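Local coordinates for protein guanine nucleotide exchange factor p115rhogef (Homo sapiens, PDB 1IAP) that probably couples heterotrimeric G-protein signalling to Rho by promoting nucleotide exchange, its N-terminal RGS-like domain engaging activated G-alpha subunits, at residues A16-H24 with M124-L134; R150-L160 with I181-T192. All blocks are in the same frame, centred on the assembly; numbering follows the deposited sequence.

Contact 1 (A16-H24 with M124-L134)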
loop_
_atom_site.group_PDB
_atom_site.type_symbol
_atom_site.label_atom_id
_atom_site.label_comp_id
_atom_site.label_asym_id
_atom_site.label_seq_id
_atom_site.Cartn_x
_atom_site.Cartn_y
_atom_site.Cartn_z
ATOM N N ALA A 16 5.743 10.158 2.941
ATOM C CA ALA A 16 7.110 10.161 2.421
ATOM C C ALA A 16 7.832 8.862 2.771
ATOM O O ALA A 16 8.475 8.244 1.922
ATOM C CB ALA A 16 7.881 11.354 2.964
ATOM N N HIS A 17 7.714 8.455 4.030
ATOM C CA HIS A 17 8.344 7.227 4.498
ATOM C C HIS A 17 7.747 6.030 3.773
ATOM O O HIS A 17 8.478 5.145 3.332
ATOM C CB HIS A 17 8.211 7.116 6.018
ATOM C CG HIS A 17 8.859 8.257 6.740
ATOM N ND1 HIS A 17 10.031 8.120 7.452
ATOM C CD2 HIS A 17 8.559 9.578 6.757
ATOM C CE1 HIS A 17 10.431 9.310 7.866
ATOM N NE2 HIS A 17 9.555 10.211 7.457
ATOM N N LEU A 18 6.435 6.073 3.544
ATOM C CA LEU A 18 5.745 5.007 2.832
ATOM C C LEU A 18 6.213 4.918 1.373
ATOM O O LEU A 18 6.421 3.822 0.859
ATOM C CB LEU A 18 4.224 5.201 2.916
ATOM C CG LEU A 18 3.375 4.065 2.350
ATOM C CD1 LEU A 18 3.738 2.745 3.040
ATOM C CD2 LEU A 18 1.901 4.383 2.551
ATOM N N MET A 19 6.383 6.064 0.710
ATOM C CA MET A 19 6.866 6.078 -0.672
ATOM C C MET A 19 8.246 5.417 -0.798
ATOM O O MET A 19 8.508 4.716 -1.771
ATOM C CB MET A 19 6.929 7.503 -1.239
ATOM C CG MET A 19 5.599 8.045 -1.767
ATOM S SD MET A 19 4.822 6.942 -2.986
ATOM C CE MET A 19 6.156 6.704 -4.159
ATOM N N ALA A 20 9.135 5.673 0.160
ATOM C CA ALA A 20 10.474 5.084 0.133
ATOM C C ALA A 20 10.347 3.568 0.255
ATOM O O ALA A 20 10.976 2.817 -0.492
ATOM C CB ALA A 20 11.338 5.650 1.281
ATOM N N LEU A 21 9.491 3.128 1.174
ATOM C CA LEU A 21 9.256 1.705 1.394
ATOM C C LEU A 21 8.672 1.077 0.133
ATOM O O LEU A 21 9.101 0.003 -0.285
ATOM C CB LEU A 21 8.297 1.501 2.571
ATOM C CG LEU A 21 7.777 0.084 2.824
ATOM C CD1 LEU A 21 8.930 -0.842 3.205
ATOM C CD2 LEU A 21 6.726 0.113 3.930
ATOM N N LEU A 22 7.698 1.759 -0.472
ATOM C CA LEU A 22 7.052 1.278 -1.682
ATOM C C LEU A 22 8.051 1.102 -2.813
ATOM O O LEU A 22 8.026 0.087 -3.503
ATOM C CB LEU A 22 5.937 2.241 -2.122
ATOM C CG LEU A 22 4.451 1.916 -1.910
ATOM C CD1 LEU A 22 4.225 0.540 -1.315
ATOM C CD2 LEU A 22 3.810 2.982 -1.056
ATOM N N GLN A 23 8.918 2.094 -3.018
ATOM C CA GLN A 23 9.912 1.994 -4.082
ATOM C C GLN A 23 10.829 0.803 -3.848
ATOM O O GLN A 23 11.170 0.085 -4.785
ATOM C CB GLN A 23 10.740 3.273 -4.212
ATOM C CG GLN A 23 11.815 3.156 -5.295
ATOM C CD GLN A 23 12.500 4.462 -5.604
ATOM O OE1 GLN A 23 13.704 4.501 -5.872
ATOM N NE2 GLN A 23 11.734 5.542 -5.598
ATOM N N HIS A 24 11.210 0.594 -2.593
ATOM C CA HIS A 24 12.073 -0.524 -2.226
ATOM C C HIS A 24 11.374 -1.839 -2.585
ATOM O O HIS A 24 11.887 -2.623 -3.379
ATOM C CB HIS A 24 12.373 -0.477 -0.723
ATOM C CG HIS A 24 13.261 -1.586 -0.243
ATOM N ND1 HIS A 24 14.600 -1.659 -0.558
ATOM C CD2 HIS A 24 13.003 -2.656 0.546
ATOM C CE1 HIS A 24 15.129 -2.725 0.016
ATOM N NE2 HIS A 24 14.182 -3.346 0.694
ATOM N N MET A 124 21.221 1.312 1.996
ATOM C CA MET A 124 20.760 0.632 0.794
ATOM C C MET A 124 19.276 0.823 0.479
ATOM O O MET A 124 18.666 -0.010 -0.186
ATOM C CB MET A 124 21.129 -0.854 0.860
ATOM C CG MET A 124 22.630 -1.099 0.791
ATOM S SD MET A 124 23.105 -2.796 1.175
ATOM C CE MET A 124 22.865 -3.583 -0.423
ATOM N N THR A 125 18.700 1.925 0.955
ATOM C CA THR A 125 17.299 2.230 0.679
ATOM C C THR A 125 17.196 3.608 0.039
ATOM O O THR A 125 17.977 4.513 0.353
ATOM C CB THR A 125 16.411 2.164 1.941
ATOM O OG1 THR A 125 16.951 3.007 2.965
ATOM C CG2 THR A 125 16.318 0.724 2.443
ATOM N N PRO A 126 16.245 3.774 -0.887
ATOM C CA PRO A 126 16.033 5.039 -1.595
ATOM C C PRO A 126 15.474 6.184 -0.771
ATOM O O PRO A 126 14.807 5.980 0.247
ATOM C CB PRO A 126 15.057 4.639 -2.705
ATOM C CG PRO A 126 14.239 3.556 -2.050
ATOM C CD PRO A 126 15.314 2.738 -1.379
ATOM N N TRP A 127 15.775 7.396 -1.224
ATOM C CA TRP A 127 15.279 8.619 -0.608
ATOM C C TRP A 127 15.648 8.884 0.850
ATOM O O TRP A 127 14.925 9.592 1.544
ATOM C CB TRP A 127 13.758 8.670 -0.772
ATOM C CG TRP A 127 13.332 8.534 -2.199
ATOM C CD1 TRP A 127 12.616 7.510 -2.749
ATOM C CD2 TRP A 127 13.600 9.454 -3.261
ATOM N NE1 TRP A 127 12.421 7.736 -4.090
ATOM C CE2 TRP A 127 13.014 8.923 -4.431
ATOM C CE3 TRP A 127 14.280 10.678 -3.339
ATOM C CZ2 TRP A 127 13.080 9.576 -5.663
ATOM C CZ3 TRP A 127 14.345 11.328 -4.566
ATOM C CH2 TRP A 127 13.750 10.775 -5.713
ATOM N N GLU A 128 16.767 8.333 1.309
ATOM C CA GLU A 128 17.193 8.541 2.686
ATOM C C GLU A 128 17.503 10.012 2.963
ATOM O O GLU A 128 17.268 10.502 4.062
ATOM C CB GLU A 128 18.392 7.643 3.021
ATOM C CG GLU A 128 18.764 7.592 4.508
ATOM C CD GLU A 128 17.597 7.220 5.428
ATOM O OE1 GLU A 128 16.752 6.383 5.048
ATOM O OE2 GLU A 128 17.525 7.776 6.544
ATOM N N GLN A 129 18.008 10.722 1.958
ATOM C CA GLN A 129 18.310 12.139 2.114
ATOM C C GLN A 129 17.032 12.923 2.435
ATOM O O GLN A 129 17.032 13.789 3.310
ATOM C CB GLN A 129 18.953 12.711 0.842
ATOM C CG GLN A 129 19.107 14.225 0.888
ATOM C CD GLN A 129 19.457 14.843 -0.450
ATOM O OE1 GLN A 129 20.319 15.712 -0.525
ATOM N NE2 GLN A 129 18.774 14.415 -1.511
ATOM N N GLU A 130 15.945 12.608 1.737
ATOM C CA GLU A 130 14.668 13.292 1.950
ATOM C C GLU A 130 14.112 12.997 3.338
ATOM O O GLU A 130 13.636 13.899 4.036
ATOM C CB GLU A 130 13.653 12.901 0.866
ATOM C CG GLU A 130 13.873 13.582 -0.493
ATOM C CD GLU A 130 15.214 13.254 -1.138
ATOM O OE1 GLU A 130 15.772 12.165 -0.879
ATOM O OE2 GLU A 130 15.714 14.091 -1.914
ATOM N N LEU A 131 14.183 11.731 3.735
ATOM C CA LEU A 131 13.712 11.300 5.051
ATOM C C LEU A 131 14.541 11.953 6.154
ATOM O O LEU A 131 14.015 12.302 7.212
ATOM C CB LEU A 131 13.813 9.777 5.165
ATOM C CG LEU A 131 12.577 8.941 4.820
ATOM C CD1 LEU A 131 11.703 9.609 3.768
ATOM C CD2 LEU A 131 13.010 7.538 4.414
ATOM N N ALA A 132 15.840 12.093 5.907
ATOM C CA ALA A 132 16.746 12.728 6.868
ATOM C C ALA A 132 16.371 14.190 7.024
ATOM O O ALA A 132 16.301 14.708 8.131
ATOM C CB ALA A 132 18.190 12.624 6.388
ATOM N N GLN A 133 16.153 14.867 5.899
ATOM C CA GLN A 133 15.794 16.278 5.931
ATOM C C GLN A 133 14.485 16.539 6.665
ATOM O O GLN A 133 14.334 17.573 7.319
ATOM C CB GLN A 133 15.762 16.856 4.519
ATOM C CG GLN A 133 17.158 17.022 3.922
ATOM C CD GLN A 133 17.129 17.368 2.455
ATOM O OE1 GLN A 133 17.901 18.204 1.988
ATOM N NE2 GLN A 133 16.242 16.713 1.709
ATOM N N LEU A 134 13.545 15.599 6.578
ATOM C CA LEU A 134 12.267 15.747 7.269
ATOM C C LEU A 134 12.450 15.718 8.789
ATOM O O LEU A 134 11.675 16.335 9.524
ATOM C CB LEU A 134 11.285 14.642 6.848
ATOM C CG LEU A 134 10.510 14.854 5.544
ATOM C CD1 LEU A 134 9.812 13.565 5.084
ATOM C CD2 LEU A 134 9.503 15.968 5.755
#

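Contact 2 (R150-L160 with I181-T192)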
loop_
_atom_site.group_PDB
_atom_site.type_symbol
_atom_site.label_atom_id
_atom_site.label_comp_id
_atom_site.label_asym_id
_atom_site.label_seq_id
_atom_site.Cartn_x
_atom_site.Cartn_y
_atom_site.Cartn_z
ATOM N N ARG A 150 3.621 15.437 2.797
ATOM C CA ARG A 150 2.885 15.277 1.544
ATOM C C ARG A 150 3.642 15.874 0.360
ATOM O O ARG A 150 3.572 15.355 -0.747
ATOM C CB ARG A 150 1.493 15.920 1.628
ATOM C CG ARG A 150 0.609 15.361 2.714
ATOM C CD ARG A 150 -0.796 15.932 2.610
ATOM N NE ARG A 150 -1.585 15.634 3.801
ATOM C CZ ARG A 150 -1.824 16.508 4.775
ATOM N NH1 ARG A 150 -1.341 17.741 4.694
ATOM N NH2 ARG A 150 -2.532 16.144 5.837
ATOM N N HIS A 151 4.357 16.971 0.592
ATOM C CA HIS A 151 5.123 17.619 -0.471
ATOM C C HIS A 151 6.226 16.692 -0.964
ATOM O O HIS A 151 6.396 16.495 -2.171
ATOM C CB HIS A 151 5.737 18.934 0.030
ATOM C CG HIS A 151 6.451 19.714 -1.032
ATOM N ND1 HIS A 151 7.824 19.741 -1.141
ATOM C CD2 HIS A 151 5.980 20.501 -2.029
ATOM C CE1 HIS A 151 8.169 20.509 -2.159
ATOM N NE2 HIS A 151 7.069 20.982 -2.715
ATOM N N VAL A 152 6.972 16.128 -0.018
ATOM C CA VAL A 152 8.067 15.212 -0.324
ATOM C C VAL A 152 7.542 13.962 -1.023
ATOM O O VAL A 152 8.099 13.519 -2.030
ATOM C CB VAL A 152 8.819 14.817 0.975
ATOM C CG1 VAL A 152 9.788 13.648 0.727
ATOM C CG2 VAL A 152 9.570 16.024 1.516
ATOM N N ALA A 153 6.473 13.389 -0.479
ATOM C CA ALA A 153 5.873 12.192 -1.052
ATOM C C ALA A 153 5.457 12.417 -2.501
ATOM O O ALA A 153 5.617 11.537 -3.337
ATOM C CB ALA A 153 4.672 11.751 -0.221
ATOM N N GLU A 154 4.931 13.601 -2.800
ATOM C CA GLU A 154 4.516 13.918 -4.164
ATOM C C GLU A 154 5.694 13.820 -5.130
ATOM O O GLU A 154 5.589 13.220 -6.204
ATOM C CB GLU A 154 3.886 15.311 -4.222
ATOM C CG GLU A 154 2.509 15.363 -3.584
ATOM C CD GLU A 154 1.956 16.767 -3.408
ATOM O OE1 GLU A 154 2.581 17.740 -3.889
ATOM O OE2 GLU A 154 0.881 16.888 -2.780
ATOM N N ARG A 155 6.832 14.368 -4.723
ATOM C CA ARG A 155 8.016 14.315 -5.557
ATOM C C ARG A 155 8.488 12.874 -5.734
ATOM O O ARG A 155 8.916 12.489 -6.825
ATOM C CB ARG A 155 9.144 15.169 -4.964
ATOM C CG ARG A 155 10.424 15.096 -5.780
ATOM C CD ARG A 155 11.458 16.106 -5.327
ATOM N NE ARG A 155 12.754 15.854 -5.952
ATOM C CZ ARG A 155 13.791 15.303 -5.328
ATOM N NH1 ARG A 155 13.686 14.944 -4.056
ATOM N NH2 ARG A 155 14.932 15.111 -5.977
ATOM N N LEU A 156 8.413 12.083 -4.664
ATOM C CA LEU A 156 8.845 10.691 -4.737
ATOM C C LEU A 156 7.903 9.899 -5.636
ATOM O O LEU A 156 8.347 9.045 -6.387
ATOM C CB LEU A 156 8.916 10.050 -3.351
ATOM C CG LEU A 156 9.684 10.768 -2.234
ATOM C CD1 LEU A 156 10.067 9.762 -1.161
ATOM C CD2 LEU A 156 10.914 11.467 -2.769
ATOM N N LEU A 157 6.607 10.211 -5.577
ATOM C CA LEU A 157 5.622 9.525 -6.418
ATOM C C LEU A 157 5.870 9.848 -7.892
ATOM O O LEU A 157 5.813 8.968 -8.756
ATOM C CB LEU A 157 4.197 9.938 -6.027
ATOM C CG LEU A 157 3.046 9.247 -6.785
ATOM C CD1 LEU A 157 3.225 7.740 -6.753
ATOM C CD2 LEU A 157 1.712 9.636 -6.163
ATOM N N MET A 158 6.147 11.117 -8.174
ATOM C CA MET A 158 6.409 11.549 -9.539
ATOM C C MET A 158 7.621 10.799 -10.076
ATOM O O MET A 158 7.618 10.322 -11.214
ATOM C CB MET A 158 6.657 13.059 -9.578
ATOM C CG MET A 158 6.998 13.600 -10.960
ATOM S SD MET A 158 7.256 15.384 -10.956
ATOM C CE MET A 158 5.558 15.961 -11.126
ATOM N N HIS A 159 8.634 10.657 -9.229
ATOM C CA HIS A 159 9.852 9.960 -9.609
ATOM C C HIS A 159 9.614 8.475 -9.872
ATOM O O HIS A 159 10.175 7.916 -10.813
ATOM C CB HIS A 159 10.921 10.135 -8.533
ATOM C CG HIS A 159 12.289 9.714 -8.971
ATOM N ND1 HIS A 159 12.719 8.406 -8.913
ATOM C CD2 HIS A 159 13.324 10.431 -9.465
ATOM C CE1 HIS A 159 13.962 8.335 -9.353
ATOM N NE2 HIS A 159 14.353 9.550 -9.695
ATOM N N LEU A 160 8.779 7.841 -9.052
ATOM C CA LEU A 160 8.494 6.425 -9.227
ATOM C C LEU A 160 7.763 6.185 -10.543
ATOM O O LEU A 160 8.045 5.214 -11.245
ATOM C CB LEU A 160 7.682 5.885 -8.046
ATOM C CG LEU A 160 7.354 4.385 -8.074
ATOM C CD1 LEU A 160 8.602 3.558 -8.386
ATOM C CD2 LEU A 160 6.765 3.964 -6.751
ATOM N N ILE A 181 -0.463 2.561 -5.965
ATOM C CA ILE A 181 0.205 3.509 -5.075
ATOM C C ILE A 181 -0.491 4.865 -5.199
ATOM O O ILE A 181 -0.781 5.514 -4.196
ATOM C CB ILE A 181 1.717 3.628 -5.405
ATOM C CG1 ILE A 181 2.423 2.317 -5.040
ATOM C CG2 ILE A 181 2.347 4.779 -4.634
ATOM C CD1 ILE A 181 3.829 2.184 -5.597
ATOM N N GLY A 182 -0.824 5.245 -6.429
ATOM C CA GLY A 182 -1.499 6.511 -6.656
ATOM C C GLY A 182 -2.798 6.612 -5.880
ATOM O O GLY A 182 -3.071 7.625 -5.227
ATOM N N LEU A 183 -3.575 5.532 -5.901
ATOM C CA LEU A 183 -4.854 5.489 -5.208
ATOM C C LEU A 183 -4.710 5.725 -3.711
ATOM O O LEU A 183 -5.418 6.551 -3.132
ATOM C CB LEU A 183 -5.555 4.148 -5.467
ATOM C CG LEU A 183 -6.993 4.004 -4.957
ATOM C CD1 LEU A 183 -7.892 5.000 -5.678
ATOM C CD2 LEU A 183 -7.482 2.586 -5.199
ATOM N N TYR A 184 -3.765 5.030 -3.089
ATOM C CA TYR A 184 -3.559 5.169 -1.657
ATOM C C TYR A 184 -2.954 6.518 -1.262
ATOM O O TYR A 184 -3.301 7.074 -0.218
ATOM C CB TYR A 184 -2.701 4.020 -1.115
ATOM C CG TYR A 184 -2.633 4.020 0.393
ATOM C CD1 TYR A 184 -3.688 3.518 1.155
ATOM C CD2 TYR A 184 -1.544 4.567 1.061
ATOM C CE1 TYR A 184 -3.662 3.570 2.548
ATOM C CE2 TYR A 184 -1.508 4.620 2.455
ATOM C CZ TYR A 184 -2.568 4.120 3.187
ATOM O OH TYR A 184 -2.532 4.165 4.558
ATOM N N MET A 185 -2.031 7.026 -2.073
ATOM C CA MET A 185 -1.399 8.314 -1.783
ATOM C C MET A 185 -2.445 9.431 -1.800
ATOM O O MET A 185 -2.409 10.343 -0.981
ATOM C CB MET A 185 -0.280 8.608 -2.788
ATOM C CG MET A 185 1.034 7.881 -2.491
ATOM S SD MET A 185 1.772 8.419 -0.896
ATOM C CE MET A 185 2.316 6.822 -0.221
ATOM N N ARG A 186 -3.390 9.329 -2.725
ATOM C CA ARG A 186 -4.471 10.306 -2.852
ATOM C C ARG A 186 -5.286 10.296 -1.554
ATOM O O ARG A 186 -5.767 11.333 -1.100
ATOM C CB ARG A 186 -5.344 9.915 -4.038
ATOM C CG ARG A 186 -6.252 10.992 -4.575
ATOM C CD ARG A 186 -6.815 10.537 -5.912
ATOM N NE ARG A 186 -5.739 10.202 -6.844
ATOM C CZ ARG A 186 -5.682 9.092 -7.576
ATOM N NH1 ARG A 186 -6.646 8.182 -7.503
ATOM N NH2 ARG A 186 -4.644 8.887 -8.376
ATOM N N HIS A 187 -5.377 9.118 -0.937
ATOM C CA HIS A 187 -6.093 8.929 0.321
ATOM C C HIS A 187 -5.371 9.652 1.464
ATOM O O HIS A 187 -5.987 10.046 2.452
ATOM C CB HIS A 187 -6.204 7.432 0.626
ATOM C CG HIS A 187 -6.900 7.121 1.913
ATOM N ND1 HIS A 187 -6.222 6.760 3.057
ATOM C CD2 HIS A 187 -8.215 7.102 2.234
ATOM C CE1 HIS A 187 -7.088 6.531 4.026
ATOM N NE2 HIS A 187 -8.305 6.732 3.552
ATOM N N LEU A 188 -4.057 9.813 1.327
ATOM C CA LEU A 188 -3.263 10.502 2.340
ATOM C C LEU A 188 -3.149 11.996 2.035
ATOM O O LEU A 188 -2.426 12.717 2.717
ATOM C CB LEU A 188 -1.863 9.888 2.441
ATOM C CG LEU A 188 -1.764 8.411 2.831
ATOM C CD1 LEU A 188 -0.297 7.995 2.869
ATOM C CD2 LEU A 188 -2.432 8.173 4.186
ATOM N N GLY A 189 -3.861 12.452 1.006
ATOM C CA GLY A 189 -3.822 13.858 0.637
ATOM C C GLY A 189 -2.679 14.208 -0.299
ATOM O O GLY A 189 -2.442 15.384 -0.592
ATOM N N VAL A 190 -1.970 13.187 -0.774
ATOM C CA VAL A 190 -0.844 13.388 -1.674
ATOM C C VAL A 190 -1.350 13.519 -3.104
ATOM O O VAL A 190 -1.894 12.572 -3.677
ATOM C CB VAL A 190 0.178 12.231 -1.558
ATOM C CG1 VAL A 190 1.306 12.389 -2.576
ATOM C CG2 VAL A 190 0.747 12.188 -0.149
ATOM N N ARG A 191 -1.171 14.710 -3.664
ATOM C CA ARG A 191 -1.609 15.005 -5.022
ATOM C C ARG A 191 -0.804 14.249 -6.069
ATOM O O ARG A 191 0.424 14.194 -6.009
ATOM C CB ARG A 191 -1.534 16.510 -5.285
ATOM C CG ARG A 191 -2.314 17.335 -4.278
ATOM C CD ARG A 191 -2.181 18.822 -4.541
ATOM N NE ARG A 191 -2.727 19.608 -3.437
ATOM C CZ ARG A 191 -1.996 20.138 -2.459
ATOM N NH1 ARG A 191 -0.680 19.972 -2.441
ATOM N NH2 ARG A 191 -2.584 20.830 -1.493
ATOM N N THR A 192 -1.517 13.653 -7.016
ATOM C CA THR A 192 -0.903 12.891 -8.096
ATOM C C THR A 192 -0.678 13.774 -9.327
ATOM O O THR A 192 -1.660 14.383 -9.810
ATOM C CB THR A 192 -1.779 11.672 -8.471
ATOM O OG1 THR A 192 -1.868 10.792 -7.343
ATOM C CG2 THR A 192 -1.193 10.918 -9.664
HETATM O O HOH W 1 2.993 13.141 -7.544
#

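Contact 1 (A16-H24 with M124-L134)
A20, small enough to let the chain come near, sets its CB 3.6 Å from the carbonyl O of P126 and 4.0 Å from CD2 of L131. L131 also lays its CG over one face of the H17 imidazole, a CH-pi contact 3.9 Å from the ring centroid. One turn earlier on the first helix, A16 CB meets CD1 of L134 at 3.6 Å. At the other end Q23 and P126 slide past each other, the glutamine lying along the proline ring. With CG anti to the backbone N (chi1 178°) and the chain extended beyond it, Q23 carries its amide to the NE1 edge of the W127 indole, the two planes 85° apart. With an alanine at Q23, the proline ring and this indole edge would probably lose their cover, and a gap would be likely to open there. T125 CG2 sits over one face of the H24 ring, whose NE2 is held by D115. W127 stands at the N-cap, right before helix 128-134, with its CB pointing toward helix 16-24. The axes of segments 16-24 and 128-134 approach to 10.1 Å and run nearly antiparallel. In this RGS-like helical domain, helix 106-121 lies beside H24 and T125, while helix 142-162 packs against A16, M19 and W127.

Contact 2 (R150-L160 with I181-T192)
E154 reaches over to the tail beyond the neighbouring helix and takes a backbone N-H with its carboxylate: R191 N donates to OE2 at 3.1 Å, approaching from above the carboxylate plane, 40° out of it. The same OE2 forms a salt bridge with R191 NH1 at 3.5 Å, the charged groups turned 71° apart; R191 is poorly ordered, so this bridge is probably loose. A water links the two segments again, donating to E154 O and R191 O. The extended E154 chain slides past V190, CG lying 3.4 Å from CG1, so a glutamate here offers both apolar length and a charged end. The tail is turned by a Schellman motif that ends helix 181-187: V190 N bonds to M185 O and G189 N to R186 O. Glycine suits the positive phi, and a side chain there would also press against R150. That arginine, extended from CG to NE, donates NE to L188 O at 3.2 Å, with the oxygen almost in the guanidinium plane. V190 CG2 packs on A153 CB; farther toward the N-terminal end of helix 181-187 the contact is apolar. L157, its CG anti to the backbone N (chi1 -177°), directs CD1 to I181 CG2 at 3.7 Å and CD2 to M185 CB, while L160 CD2 crosses to I181 CD1 at 3.6 Å, at about a right angle between the side chains.

How the contacts relate
From the N terminus, helix 15-28 is the first to take part, and contact 1 brings it against the start of helix 128-135, closing a loop of 99 mostly helical residues. The next helix along the chain, 142-162, is paired by contact 2 with the end of helix 171-187 across only 20 residues. The loops follow in series, neither nested nor crossed, and their centres lie about 13 Å apart. They nevertheless touch: E130 forms a salt bridge with R155, and W127 packs on L156 and meets the H159 ring edge-to-face. L18 against Y184 joins helix 15-28 to helix 171-187. This early helix is thereby tied to the last three helices.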